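Local structure of cytoplasmic protein (Cryptococcus neoformans var. grubii serotype A, 7LPO) at residues Asn97-Phe103 / Phe136-Pro142; Ile125-Arg129 / Arg250-Ala255; Gly40-Ser46 / Ala569-Pro575; Ala89-Ala93 / Glu133-Arg137. The protein probably hydrolyses steryl beta-glucosides, releasing the sugar from the sterol, as a sterylglucosidase of glycoside hydrolase family 5. All coordinates share one frame; numbering follows the deposited sequence.

Interaction 1 (Asn97-Phe103 / Phe136-Pro142)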
loop_
_atom_site.group_PDB
_atom_site.type_symbol
_atom_site.label_atom_id
_atom_site.label_comp_id
_atom_site.label_asym_id
_atom_site.label_seq_id
_atom_site.Cartn_x
_atom_site.Cartn_y
_atom_site.Cartn_z
ATOM N N ASN A 97 6.337 16.176 -0.543
ATOM C CA ASN A 97 7.118 16.200 -1.775
ATOM C C ASN A 97 7.109 14.850 -2.483
ATOM O O ASN A 97 7.922 14.630 -3.391
ATOM C CB ASN A 97 8.561 16.625 -1.488
ATOM C CG ASN A 97 9.217 15.774 -0.406
ATOM O OD1 ASN A 97 8.646 14.781 0.049
ATOM N ND2 ASN A 97 10.421 16.158 0.007
ATOM N N LEU A 98 6.216 13.943 -2.095
ATOM C CA LEU A 98 6.228 12.576 -2.592
ATOM C C LEU A 98 4.805 12.107 -2.839
ATOM O O LEU A 98 3.886 12.436 -2.084
ATOM C CB LEU A 98 6.915 11.634 -1.594
ATOM C CG LEU A 98 6.878 10.132 -1.876
ATOM C CD1 LEU A 98 7.882 9.776 -2.944
ATOM C CD2 LEU A 98 7.157 9.358 -0.592
ATOM N N LEU A 99 4.636 11.340 -3.907
ATOM C CA LEU A 99 3.365 10.717 -4.242
ATOM C C LEU A 99 3.654 9.284 -4.647
ATOM O O LEU A 99 4.536 9.052 -5.475
ATOM C CB LEU A 99 2.651 11.446 -5.384
ATOM C CG LEU A 99 2.283 12.908 -5.161
ATOM C CD1 LEU A 99 1.866 13.524 -6.483
ATOM C CD2 LEU A 99 1.191 13.047 -4.130
ATOM N N ARG A 100 2.952 8.334 -4.030
ATOM C CA ARG A 100 2.921 6.953 -4.494
ATOM C C ARG A 100 1.713 6.852 -5.412
ATOM O O ARG A 100 0.572 7.007 -4.963
ATOM C CB ARG A 100 2.830 5.984 -3.322
ATOM C CG ARG A 100 2.869 4.520 -3.742
ATOM C CD ARG A 100 3.181 3.663 -2.550
ATOM N NE ARG A 100 3.137 2.232 -2.824
ATOM C CZ ARG A 100 2.103 1.446 -2.545
ATOM N NH1 ARG A 100 0.991 1.946 -2.006
ATOM N NH2 ARG A 100 2.182 0.150 -2.803
ATOM N N TYR A 101 1.962 6.654 -6.706
ATOM C CA TYR A 101 0.912 6.780 -7.708
ATOM C C TYR A 101 0.272 5.424 -7.969
ATOM O O TYR A 101 0.940 4.495 -8.426
ATOM C CB TYR A 101 1.457 7.373 -9.007
ATOM C CG TYR A 101 0.337 7.654 -9.971
ATOM C CD1 TYR A 101 -0.161 6.653 -10.796
ATOM C CD2 TYR A 101 -0.270 8.908 -10.015
ATOM C CE1 TYR A 101 -1.219 6.900 -11.662
ATOM C CE2 TYR A 101 -1.326 9.161 -10.883
ATOM C CZ TYR A 101 -1.790 8.153 -11.703
ATOM O OH TYR A 101 -2.847 8.394 -12.557
ATOM N N VAL A 102 -1.029 5.338 -7.731
ATOM C CA VAL A 102 -1.765 4.079 -7.775
ATOM C C VAL A 102 -2.380 3.884 -9.156
ATOM O O VAL A 102 -3.101 4.755 -9.653
ATOM C CB VAL A 102 -2.854 4.057 -6.688
ATOM C CG1 VAL A 102 -3.688 2.798 -6.789
ATOM C CG2 VAL A 102 -2.243 4.191 -5.300
ATOM N N PHE A 103 -2.097 2.736 -9.774
ATOM C CA PHE A 103 -2.774 2.300 -10.987
ATOM C C PHE A 103 -2.997 0.797 -10.890
ATOM O O PHE A 103 -2.302 0.091 -10.157
ATOM C CB PHE A 103 -1.986 2.655 -12.261
ATOM C CG PHE A 103 -0.715 1.885 -12.423
ATOM C CD1 PHE A 103 0.449 2.314 -11.807
ATOM C CD2 PHE A 103 -0.680 0.734 -13.178
ATOM C CE1 PHE A 103 1.626 1.613 -11.939
ATOM C CE2 PHE A 103 0.496 0.023 -13.322
ATOM C CZ PHE A 103 1.652 0.464 -12.701
ATOM N N PHE A 136 6.591 17.486 -7.301
ATOM C CA PHE A 136 6.529 16.206 -6.616
ATOM C C PHE A 136 7.519 15.212 -7.206
ATOM O O PHE A 136 7.748 15.186 -8.418
ATOM C CB PHE A 136 5.119 15.615 -6.702
ATOM C CG PHE A 136 4.140 16.282 -5.809
ATOM C CD1 PHE A 136 4.155 16.033 -4.451
ATOM C CD2 PHE A 136 3.213 17.176 -6.320
ATOM C CE1 PHE A 136 3.270 16.667 -3.614
ATOM C CE2 PHE A 136 2.322 17.804 -5.494
ATOM C CZ PHE A 136 2.350 17.551 -4.131
ATOM N N ARG A 137 8.107 14.394 -6.336
ATOM C CA ARG A 137 8.698 13.131 -6.747
ATOM C C ARG A 137 7.611 12.065 -6.680
ATOM O O ARG A 137 6.717 12.123 -5.832
ATOM C CB ARG A 137 9.878 12.737 -5.856
ATOM C CG ARG A 137 10.954 13.804 -5.708
ATOM C CD ARG A 137 11.644 14.160 -7.041
ATOM N NE ARG A 137 12.855 14.930 -6.758
ATOM C CZ ARG A 137 13.990 14.854 -7.446
ATOM N NH1 ARG A 137 14.093 14.046 -8.496
ATOM N NH2 ARG A 137 15.032 15.586 -7.073
ATOM N N VAL A 138 7.682 11.097 -7.588
ATOM C CA VAL A 138 6.651 10.073 -7.716
ATOM C C VAL A 138 7.316 8.712 -7.885
ATOM O O VAL A 138 8.311 8.585 -8.609
ATOM C CB VAL A 138 5.727 10.354 -8.923
ATOM C CG1 VAL A 138 4.756 9.202 -9.118
ATOM C CG2 VAL A 138 4.974 11.664 -8.771
ATOM N N PHE A 139 6.765 7.682 -7.231
ATOM C CA PHE A 139 7.065 6.312 -7.620
ATOM C C PHE A 139 5.756 5.567 -7.859
ATOM O O PHE A 139 4.723 5.849 -7.242
ATOM C CB PHE A 139 8.015 5.588 -6.626
ATOM C CG PHE A 139 7.433 5.259 -5.289
ATOM C CD1 PHE A 139 7.357 6.210 -4.305
ATOM C CD2 PHE A 139 7.055 3.962 -4.994
ATOM C CE1 PHE A 139 6.855 5.895 -3.055
ATOM C CE2 PHE A 139 6.552 3.636 -3.753
ATOM C CZ PHE A 139 6.463 4.600 -2.777
ATOM N N MET A 140 5.805 4.671 -8.837
ATOM C CA MET A 140 4.622 4.045 -9.404
ATOM C C MET A 140 4.269 2.772 -8.646
ATOM O O MET A 140 5.138 1.943 -8.367
ATOM C CB MET A 140 4.860 3.716 -10.877
ATOM C CG MET A 140 5.395 4.857 -11.725
ATOM S SD MET A 140 4.312 6.305 -11.727
ATOM C CE MET A 140 2.938 5.860 -12.652
ATOM N N ASP A 141 2.989 2.606 -8.346
ATOM C CA ASP A 141 2.499 1.465 -7.579
ATOM C C ASP A 141 1.542 0.657 -8.436
ATOM O O ASP A 141 0.384 1.070 -8.627
ATOM C CB ASP A 141 1.810 1.945 -6.303
ATOM C CG ASP A 141 0.806 0.938 -5.749
ATOM O OD1 ASP A 141 0.988 -0.292 -5.934
ATOM O OD2 ASP A 141 -0.175 1.393 -5.119
ATOM N N PRO A 142 1.978 -0.480 -8.999
ATOM C CA PRO A 142 1.021 -1.424 -9.597
ATOM C C PRO A 142 0.190 -2.080 -8.507
ATOM O O PRO A 142 0.675 -2.952 -7.774
ATOM C CB PRO A 142 1.917 -2.442 -10.315
ATOM C CG PRO A 142 3.305 -2.086 -9.985
ATOM C CD PRO A 142 3.317 -1.067 -8.901
HETATM O O HOH W 1 3.108 -1.677 -5.006
#
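Arg100 starts opposite its backbone N (chi1 -177°) and stays extended from CG to NE, which carries it past the Phe139 ring to Asp141, whose CG also lies trans to N (chi1 157°). Arg100 CG sits over the face of Phe139, 4.1 Å from the ring centroid (CH-pi), while Leu98 CD1 meets the ring edge. Guanidinium and carboxylate stack with planes 11° apart. Arg100 NH1 and Asp141 OD2, 3.4 Å apart, form a salt bridge of charge alone, no N-H pointing at the oxygen; the guanidinium hydrogen-bonds to Asn42 and Asn270 and salt-bridges Asp267 and Glu521, and Asp141 OD2 is hydrogen-bonded to His143 ND1. A water donates to Asp141 OD1 at 2.7 Å and takes a weak bond from Arg100 NH2. On the opposite sheet face Leu99 CD1 covers Phe136, 4.0 Å from its centroid; Met140 CE touches Tyr101 CD1 at 3.7 Å, and its SD stands obliquely to that ring, 5.4 Å from the centroid, a Met-aromatic contact. Six backbone hydrogen bonds tie the parallel strands, as expected in this family's beta/alpha barrel. Strands 35-43 and 263-267 flank the pair, and helices 83-93 and 118-133 pack on the face bearing Leu99 and Tyr101.

Interaction 2 (Ile125-Arg129 / Arg250-Ala255)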
loop_
_atom_site.group_PDB
_atom_site.type_symbol
_atom_site.label_atom_id
_atom_site.label_comp_id
_atom_site.label_asym_id
_atom_site.label_seq_id
_atom_site.Cartn_x
_atom_site.Cartn_y
_atom_site.Cartn_z
ATOM N N ILE A 125 0.007 9.910 -17.818
ATOM C CA ILE A 125 1.123 10.781 -18.172
ATOM C C ILE A 125 0.757 12.239 -17.933
ATOM O O ILE A 125 1.562 13.018 -17.413
ATOM C CB ILE A 125 1.547 10.530 -19.631
ATOM C CG1 ILE A 125 2.417 9.274 -19.691
ATOM C CG2 ILE A 125 2.258 11.743 -20.205
ATOM C CD1 ILE A 125 2.557 8.685 -21.078
ATOM N N ALA A 126 -0.461 12.629 -18.313
ATOM C CA ALA A 126 -0.917 13.992 -18.069
ATOM C C ALA A 126 -0.958 14.299 -16.579
ATOM O O ALA A 126 -0.561 15.387 -16.150
ATOM C CB ALA A 126 -2.304 14.197 -18.689
ATOM N N VAL A 127 -1.452 13.360 -15.772
ATOM C CA VAL A 127 -1.432 13.545 -14.322
ATOM C C VAL A 127 0.001 13.679 -13.826
ATOM O O VAL A 127 0.318 14.561 -13.026
ATOM C CB VAL A 127 -2.161 12.389 -13.617
ATOM C CG1 VAL A 127 -2.001 12.502 -12.100
ATOM C CG2 VAL A 127 -3.624 12.369 -14.014
ATOM N N LEU A 128 0.895 12.819 -14.311
ATOM C CA LEU A 128 2.288 12.905 -13.883
ATOM C C LEU A 128 2.900 14.252 -14.251
ATOM O O LEU A 128 3.701 14.804 -13.490
ATOM C CB LEU A 128 3.095 11.761 -14.494
ATOM C CG LEU A 128 2.678 10.379 -14.001
ATOM C CD1 LEU A 128 3.445 9.281 -14.724
ATOM C CD2 LEU A 128 2.865 10.275 -12.476
ATOM N N ARG A 129 2.521 14.811 -15.399
ATOM C CA ARG A 129 3.064 16.107 -15.791
ATOM C C ARG A 129 2.678 17.198 -14.798
ATOM O O ARG A 129 3.506 18.046 -14.445
ATOM C CB ARG A 129 2.589 16.473 -17.196
ATOM C CG ARG A 129 3.334 15.734 -18.298
ATOM C CD ARG A 129 3.354 16.543 -19.582
ATOM N NE ARG A 129 3.319 15.690 -20.764
ATOM C CZ ARG A 129 4.392 15.141 -21.324
ATOM N NH1 ARG A 129 5.602 15.354 -20.806
ATOM N NH2 ARG A 129 4.254 14.381 -22.406
ATOM N N ARG A 250 5.493 3.597 -22.412
ATOM C CA ARG A 250 4.752 4.770 -22.861
ATOM C C ARG A 250 5.321 6.042 -22.250
ATOM O O ARG A 250 5.509 7.046 -22.944
ATOM C CB ARG A 250 3.275 4.628 -22.502
ATOM C CG ARG A 250 2.387 5.682 -23.118
ATOM C CD ARG A 250 1.938 5.235 -24.486
ATOM N NE ARG A 250 0.928 6.112 -25.070
ATOM C CZ ARG A 250 0.341 5.875 -26.240
ATOM N NH1 ARG A 250 0.664 4.786 -26.927
ATOM N NH2 ARG A 250 -0.567 6.712 -26.720
ATOM N N ILE A 251 5.573 6.025 -20.940
ATOM C CA ILE A 251 6.163 7.186 -20.284
ATOM C C ILE A 251 7.534 7.474 -20.872
ATOM O O ILE A 251 7.888 8.632 -21.124
ATOM C CB ILE A 251 6.251 6.958 -18.763
ATOM C CG1 ILE A 251 4.869 6.943 -18.126
ATOM C CG2 ILE A 251 7.115 8.020 -18.119
ATOM C CD1 ILE A 251 4.874 6.335 -16.726
ATOM N N ALA A 252 8.331 6.426 -21.094
ATOM C CA ALA A 252 9.691 6.627 -21.579
ATOM C C ALA A 252 9.707 7.210 -22.991
ATOM O O ALA A 252 10.590 8.009 -23.326
ATOM C CB ALA A 252 10.462 5.306 -21.536
ATOM N N GLU A 253 8.743 6.830 -23.829
ATOM C CA GLU A 253 8.761 7.246 -25.225
ATOM C C GLU A 253 7.998 8.534 -25.475
ATOM O O GLU A 253 8.386 9.302 -26.362
ATOM C CB GLU A 253 8.181 6.148 -26.120
ATOM C CG GLU A 253 9.025 4.899 -26.168
ATOM C CD GLU A 253 8.431 3.829 -27.046
ATOM O OE1 GLU A 253 7.278 3.988 -27.504
ATOM O OE2 GLU A 253 9.122 2.819 -27.277
ATOM N N GLU A 254 6.926 8.788 -24.726
ATOM C CA GLU A 254 6.073 9.945 -24.962
ATOM C C GLU A 254 6.262 11.060 -23.949
ATOM O O GLU A 254 5.788 12.175 -24.194
ATOM C CB GLU A 254 4.596 9.529 -24.957
ATOM C CG GLU A 254 4.213 8.608 -26.104
ATOM C CD GLU A 254 4.374 9.276 -27.467
ATOM O OE1 GLU A 254 3.880 10.425 -27.643
ATOM O OE2 GLU A 254 5.002 8.648 -28.348
ATOM N N ALA A 255 6.919 10.798 -22.823
ATOM C CA ALA A 255 7.125 11.818 -21.802
ATOM C C ALA A 255 8.411 11.510 -21.040
ATOM O O ALA A 255 8.431 11.386 -19.820
ATOM C CB ALA A 255 5.919 11.894 -20.867
#
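Ile125 fills the tight part of this contact with all its branches. Its CD1 lies 3.6 Å from Arg250 CG, its CG1 slides antiparallel past Ile251 at 3.7 Å from that residue's CG1, and its CG2 meets Ala255 CB, also at 3.7 Å. The first torsion of Ile125 (chi1 -80°) sets CG1 beside the backbone N and CG2 trans to it, sending CG1 to Ile251 and CG2 to Ala255. Leu128 CD1 adds a crossing contact at about a right angle, 3.8 Å from Ile251 CD1. The polar margin is looser. There Arg129 NH2 reaches Glu254 O at 3.2 Å, with the oxygen near the guanidinium plane but the N-H bent to 144°. This carbonyl belongs to the last helical residue, just before Ala255 leaves the helix, so the cation probably meets a favourable helix-end charge; Arg129 NH1 also pairs with Asp257. Glu254 is exposed, and Arg250 NE makes a salt bridge back to Asp122 of helix 118-133. With the short axes 11.5 Å apart and crossing at -68°, side chains from helix 118-133 span the gap. Both helices belong to the barrel's outer layer: Leu128 continues inward to Val138 and Met140 of strand 137-143, and Ile251 to Trp266 of strand 263-267.

Interaction 3 (Gly40-Ser46 / Ala569-Pro575)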
loop_
_atom_site.group_PDB
_atom_site.type_symbol
_atom_site.label_atom_id
_atom_site.label_comp_id
_atom_site.label_asym_id
_atom_site.label_seq_id
_atom_site.Cartn_x
_atom_site.Cartn_y
_atom_site.Cartn_z
ATOM N N GLY A 40 4.899 12.026 1.821
ATOM C CA GLY A 40 3.743 12.376 1.038
ATOM C C GLY A 40 2.596 11.418 1.257
ATOM O O GLY A 40 2.413 10.915 2.371
ATOM N N VAL A 41 1.828 11.157 0.196
ATOM C CA VAL A 41 0.588 10.398 0.288
ATOM C C VAL A 41 0.492 9.442 -0.890
ATOM O O VAL A 41 1.146 9.616 -1.922
ATOM C CB VAL A 41 -0.646 11.325 0.310
ATOM C CG1 VAL A 41 -0.510 12.342 1.410
ATOM C CG2 VAL A 41 -0.790 12.050 -1.048
ATOM N N ASN A 42 -0.328 8.410 -0.708
ATOM C CA ASN A 42 -0.769 7.580 -1.819
ATOM C C ASN A 42 -1.901 8.297 -2.540
ATOM O O ASN A 42 -2.875 8.723 -1.911
ATOM C CB ASN A 42 -1.244 6.219 -1.323
ATOM C CG ASN A 42 -0.099 5.318 -0.912
ATOM O OD1 ASN A 42 0.289 4.407 -1.650
ATOM N ND2 ASN A 42 0.462 5.580 0.262
ATOM N N LEU A 43 -1.776 8.413 -3.860
ATOM C CA LEU A 43 -2.739 9.102 -4.716
ATOM C C LEU A 43 -3.023 8.181 -5.900
ATOM O O LEU A 43 -2.226 8.131 -6.844
ATOM C CB LEU A 43 -2.175 10.445 -5.167
ATOM C CG LEU A 43 -3.056 11.374 -6.000
ATOM C CD1 LEU A 43 -3.946 12.210 -5.111
ATOM C CD2 LEU A 43 -2.172 12.265 -6.879
ATOM N N SER A 44 -4.133 7.442 -5.872
ATOM C CA SER A 44 -5.148 7.484 -4.832
ATOM C C SER A 44 -5.922 6.164 -4.818
ATOM O O SER A 44 -6.025 5.481 -5.835
ATOM C CB SER A 44 -6.111 8.646 -5.072
ATOM O OG SER A 44 -7.285 8.511 -4.282
ATOM N N GLY A 45 -6.496 5.821 -3.675
ATOM C CA GLY A 45 -7.419 4.705 -3.608
ATOM C C GLY A 45 -8.569 4.781 -4.597
ATOM O O GLY A 45 -9.146 3.752 -4.964
ATOM N N SER A 46 -8.928 5.994 -5.023
ATOM C CA SER A 46 -10.042 6.149 -5.948
ATOM C C SER A 46 -9.743 5.553 -7.317
ATOM O O SER A 46 -10.679 5.303 -8.080
ATOM C CB SER A 46 -10.407 7.625 -6.106
ATOM O OG SER A 46 -9.295 8.358 -6.587
ATOM N N ALA A 569 4.754 7.289 2.710
ATOM C CA ALA A 569 3.586 7.711 1.948
ATOM C C ALA A 569 2.358 7.305 2.752
ATOM O O ALA A 569 2.103 6.111 2.947
ATOM C CB ALA A 569 3.565 7.080 0.552
ATOM N N ILE A 570 1.616 8.304 3.223
ATOM C CA ILE A 570 0.392 8.058 3.968
ATOM C C ILE A 570 -0.683 7.483 3.050
ATOM O O ILE A 570 -0.899 7.965 1.931
ATOM C CB ILE A 570 -0.094 9.364 4.618
ATOM C CG1 ILE A 570 0.967 9.925 5.572
ATOM C CG2 ILE A 570 -1.416 9.121 5.312
ATOM C CD1 ILE A 570 0.647 11.331 6.076
ATOM N N TRP A 571 -1.373 6.450 3.527
ATOM C CA TRP A 571 -2.588 5.949 2.890
ATOM C C TRP A 571 -3.789 6.586 3.588
ATOM O O TRP A 571 -4.002 6.338 4.780
ATOM C CB TRP A 571 -2.681 4.416 2.971
ATOM C CG TRP A 571 -3.836 3.903 2.156
ATOM C CD1 TRP A 571 -5.134 3.776 2.556
ATOM C CD2 TRP A 571 -3.800 3.501 0.780
ATOM N NE1 TRP A 571 -5.912 3.330 1.510
ATOM C CE2 TRP A 571 -5.118 3.153 0.408
ATOM C CE3 TRP A 571 -2.783 3.405 -0.172
ATOM C CZ2 TRP A 571 -5.440 2.702 -0.871
ATOM C CZ3 TRP A 571 -3.101 2.963 -1.443
ATOM C CH2 TRP A 571 -4.419 2.617 -1.783
ATOM N N ASN A 572 -4.573 7.405 2.874
ATOM C CA ASN A 572 -4.328 7.879 1.516
ATOM C C ASN A 572 -5.049 9.239 1.363
ATOM O O ASN A 572 -5.561 9.799 2.336
ATOM C CB ASN A 572 -4.814 6.884 0.468
ATOM C CG ASN A 572 -6.288 6.568 0.591
ATOM O OD1 ASN A 572 -6.907 6.709 1.657
ATOM N ND2 ASN A 572 -6.857 6.120 -0.505
ATOM N N TYR A 573 -5.085 9.761 0.142
ATOM C CA TYR A 573 -5.777 11.002 -0.197
ATOM C C TYR A 573 -6.809 10.676 -1.269
ATOM O O TYR A 573 -6.451 10.234 -2.364
ATOM C CB TYR A 573 -4.775 12.049 -0.684
ATOM C CG TYR A 573 -5.331 13.435 -0.876
ATOM C CD1 TYR A 573 -5.370 14.344 0.177
ATOM C CD2 TYR A 573 -5.802 13.845 -2.124
ATOM C CE1 TYR A 573 -5.879 15.626 -0.006
ATOM C CE2 TYR A 573 -6.298 15.115 -2.321
ATOM C CZ TYR A 573 -6.333 16.010 -1.261
ATOM O OH TYR A 573 -6.844 17.279 -1.462
ATOM N N VAL A 574 -8.081 10.873 -0.952
ATOM C CA VAL A 574 -9.158 10.446 -1.836
ATOM C C VAL A 574 -10.076 11.624 -2.126
ATOM O O VAL A 574 -10.941 11.949 -1.294
ATOM C CB VAL A 574 -9.955 9.287 -1.218
ATOM C CG1 VAL A 574 -11.014 8.786 -2.179
ATOM C CG2 VAL A 574 -9.020 8.152 -0.795
ATOM N N PRO A 575 -9.955 12.258 -3.296
ATOM C CA PRO A 575 -10.808 13.426 -3.591
ATOM C C PRO A 575 -12.307 13.203 -3.443
ATOM O O PRO A 575 -13.022 14.162 -3.121
ATOM C CB PRO A 575 -10.441 13.762 -5.043
ATOM C CG PRO A 575 -8.977 13.320 -5.155
ATOM C CD PRO A 575 -8.891 12.066 -4.305
#
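Asn42 crosses Trp571 at about a right angle and meets it from CB outward. CB and CG both lie 3.4 Å from Trp571 CE3, with the amide and ring planes 53° apart. At the tip, OD1 accepts from Arg100 NH1, while ND2 hydrogen-bonds to Gly520 O and gives a weak, nearly straight bond to Ile570 O at 3.2 Å. Ile570 O also takes the backbone N of Asn42 at 2.7 Å, within the parallel pairing that also includes Ile570 N-Gly40 O. Farther on, cis peptides precede Ser44 and Asn572, and Tyr573 N bonds to Asn42 O. Ser44 OG donates to Tyr573 O at 2.7 Å and accepts from Ser46 N at 3.1 Å, closing an ST turn. Leu43 CD1 lies alongside Tyr573 CD2 at 3.9 Å. A bound Tris molecule lies about 3 Å from the Trp571 side chain, consistent with a pocket at the barrel's C-terminal strand ends. Rotation of the buried Asn42 amide is limited by bonds at both OD1 and ND2, consistent with it helping to place Arg100 while packing against Trp571.

Interaction 4 (Ala89-Ala93 / Glu133-Arg137)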
loop_
_atom_site.group_PDB
_atom_site.type_symbol
_atom_site.label_atom_id
_atom_site.label_comp_id
_atom_site.label_asym_id
_atom_site.label_seq_id
_atom_site.Cartn_x
_atom_site.Cartn_y
_atom_site.Cartn_z
ATOM N N ALA A 89 -1.992 21.500 -4.911
ATOM C CA ALA A 89 -1.599 22.654 -4.112
ATOM C C ALA A 89 -1.740 22.351 -2.631
ATOM O O ALA A 89 -0.852 22.674 -1.833
ATOM C CB ALA A 89 -2.447 23.870 -4.487
ATOM N N ARG A 90 -2.856 21.732 -2.248
ATOM C CA ARG A 90 -3.070 21.389 -0.850
ATOM C C ARG A 90 -1.976 20.455 -0.358
ATOM O O ARG A 90 -1.374 20.682 0.696
ATOM C CB ARG A 90 -4.450 20.756 -0.688
ATOM C CG ARG A 90 -4.866 20.488 0.756
ATOM C CD ARG A 90 -6.326 19.988 0.821
ATOM N NE ARG A 90 -7.288 21.008 0.392
ATOM C CZ ARG A 90 -8.038 20.934 -0.705
ATOM N NH1 ARG A 90 -7.965 19.882 -1.516
ATOM N NH2 ARG A 90 -8.879 21.916 -0.982
ATOM N N LEU A 91 -1.693 19.401 -1.119
ATOM C CA LEU A 91 -0.672 18.451 -0.697
ATOM C C LEU A 91 0.687 19.129 -0.574
ATOM O O LEU A 91 1.431 18.881 0.382
ATOM C CB LEU A 91 -0.611 17.288 -1.682
ATOM C CG LEU A 91 -1.887 16.461 -1.809
ATOM C CD1 LEU A 91 -1.781 15.416 -2.917
ATOM C CD2 LEU A 91 -2.219 15.781 -0.477
ATOM N N LYS A 92 1.022 20.009 -1.519
ATOM C CA LYS A 92 2.309 20.697 -1.438
ATOM C C LYS A 92 2.352 21.653 -0.251
ATOM O O LYS A 92 3.370 21.740 0.449
ATOM C CB LYS A 92 2.590 21.452 -2.739
ATOM C CG LYS A 92 4.079 21.661 -3.011
ATOM C CD LYS A 92 4.711 20.371 -3.519
ATOM C CE LYS A 92 6.205 20.520 -3.764
ATOM N NZ LYS A 92 7.015 19.836 -2.716
ATOM N N ALA A 93 1.255 22.372 -0.003
ATOM C CA ALA A 93 1.195 23.301 1.122
ATOM C C ALA A 93 1.307 22.586 2.465
ATOM O O ALA A 93 1.713 23.207 3.454
ATOM C CB ALA A 93 -0.107 24.109 1.063
ATOM N N GLU A 133 4.979 19.663 -12.427
ATOM C CA GLU A 133 4.860 21.113 -12.345
ATOM C C GLU A 133 4.796 21.577 -10.896
ATOM O O GLU A 133 5.324 22.639 -10.554
ATOM C CB GLU A 133 3.621 21.585 -13.106
ATOM C CG GLU A 133 3.800 21.651 -14.610
ATOM C CD GLU A 133 2.476 21.604 -15.355
ATOM O OE1 GLU A 133 2.388 20.877 -16.374
ATOM O OE2 GLU A 133 1.521 22.289 -14.919
ATOM N N TRP A 134 4.156 20.798 -10.030
ATOM C CA TRP A 134 4.047 21.152 -8.621
ATOM C C TRP A 134 5.233 20.686 -7.788
ATOM O O TRP A 134 5.228 20.879 -6.570
ATOM C CB TRP A 134 2.756 20.579 -8.039
ATOM C CG TRP A 134 1.553 21.372 -8.414
ATOM C CD1 TRP A 134 0.701 21.121 -9.443
ATOM C CD2 TRP A 134 1.065 22.554 -7.765
ATOM N NE1 TRP A 134 -0.287 22.076 -9.483
ATOM C CE2 TRP A 134 -0.090 22.961 -8.456
ATOM C CE3 TRP A 134 1.489 23.301 -6.664
ATOM C CZ2 TRP A 134 -0.820 24.087 -8.090
ATOM C CZ3 TRP A 134 0.760 24.412 -6.298
ATOM C CH2 TRP A 134 -0.380 24.798 -7.009
ATOM N N GLY A 135 6.236 20.070 -8.400
ATOM C CA GLY A 135 7.452 19.735 -7.694
ATOM C C GLY A 135 7.442 18.433 -6.930
ATOM O O GLY A 135 8.245 18.275 -6.006
ATOM N N PHE A 136 6.591 17.486 -7.301
ATOM C CA PHE A 136 6.529 16.206 -6.616
ATOM C C PHE A 136 7.519 15.212 -7.206
ATOM O O PHE A 136 7.748 15.186 -8.418
ATOM C CB PHE A 136 5.119 15.615 -6.702
ATOM C CG PHE A 136 4.140 16.282 -5.809
ATOM C CD1 PHE A 136 4.155 16.033 -4.451
ATOM C CD2 PHE A 136 3.213 17.176 -6.320
ATOM C CE1 PHE A 136 3.270 16.667 -3.614
ATOM C CE2 PHE A 136 2.322 17.804 -5.494
ATOM C CZ PHE A 136 2.350 17.551 -4.131
ATOM N N ARG A 137 8.107 14.394 -6.336
ATOM C CA ARG A 137 8.698 13.131 -6.747
ATOM C C ARG A 137 7.611 12.065 -6.680
ATOM O O ARG A 137 6.717 12.123 -5.832
ATOM C CB ARG A 137 9.878 12.737 -5.856
ATOM C CG ARG A 137 10.954 13.804 -5.708
ATOM C CD ARG A 137 11.644 14.160 -7.041
ATOM N NE ARG A 137 12.855 14.930 -6.758
ATOM C CZ ARG A 137 13.990 14.854 -7.446
ATOM N NH1 ARG A 137 14.093 14.046 -8.496
ATOM N NH2 ARG A 137 15.032 15.586 -7.073
#
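Ala89 O accepts from Ala93 N at 2.8 Å, an ordinary helical bond in the turn against which Trp134 lies; no hydrogen bond crosses between the two segments themselves. Ala89 presents its CA to a face of the indole, and its CB comes to 3.4 Å from Trp134 CH2. The indole is also tethered at its polar edge, where NE1 bonds to Asp85 of helix 83-93. One turn on, Lys92 turns at chi2 (77°) and runs between the aromatic residues. Its CD lies over the face of Phe136, 4.0 Å from the ring centroid in a CH-pi contact, on the side of that ring opposite Leu99. The ammonium is farther away, NZ being 5.3 Å from the same centroid, which is at most a weak cation-pi attraction; its firm partner is Tyr96 O. Between Trp134 and Phe136 the chain ends helix 118-133 in a Schellman motif, with Gly135 taking the positive phi (85°) that lets the backbone reverse into strand 137-143. This is the linker at the N-terminal end of a barrel strand, and it leans on helix 83-93, which itself leads into the adjacent strand 98-104. Lys92 CE comes closest to the linker at Trp134 O, 3.0 Å away. Leu91 completes the apolar side, its CB meeting Phe136 CZ at 3.9 Å.

Overall arrangement
Interactions 1 and 3 form the buried core and share one system of strands: 35-43 lies beside 98-104, and Arg100 with Asn42 joins the two contacts by a side-chain bond. Their chemistry is backbone pairing plus interlocked charged and amide groups. Interactions 2 and 4 are only partly buried: interaction 2 joins two outer helices, while interaction 4 sets a helix against the loop leading into a strand, and both rely on aliphatic and aromatic contact with polar groups at the margin. Interaction 2 packs inward on interaction 1 through Val127 and Leu128, near Tyr101, Val138 and Met140. Interaction 4 shares Phe136 and Arg137 with interaction 1 and meets interaction 3 where Tyr573 bonds to Arg90 and packs on Leu91.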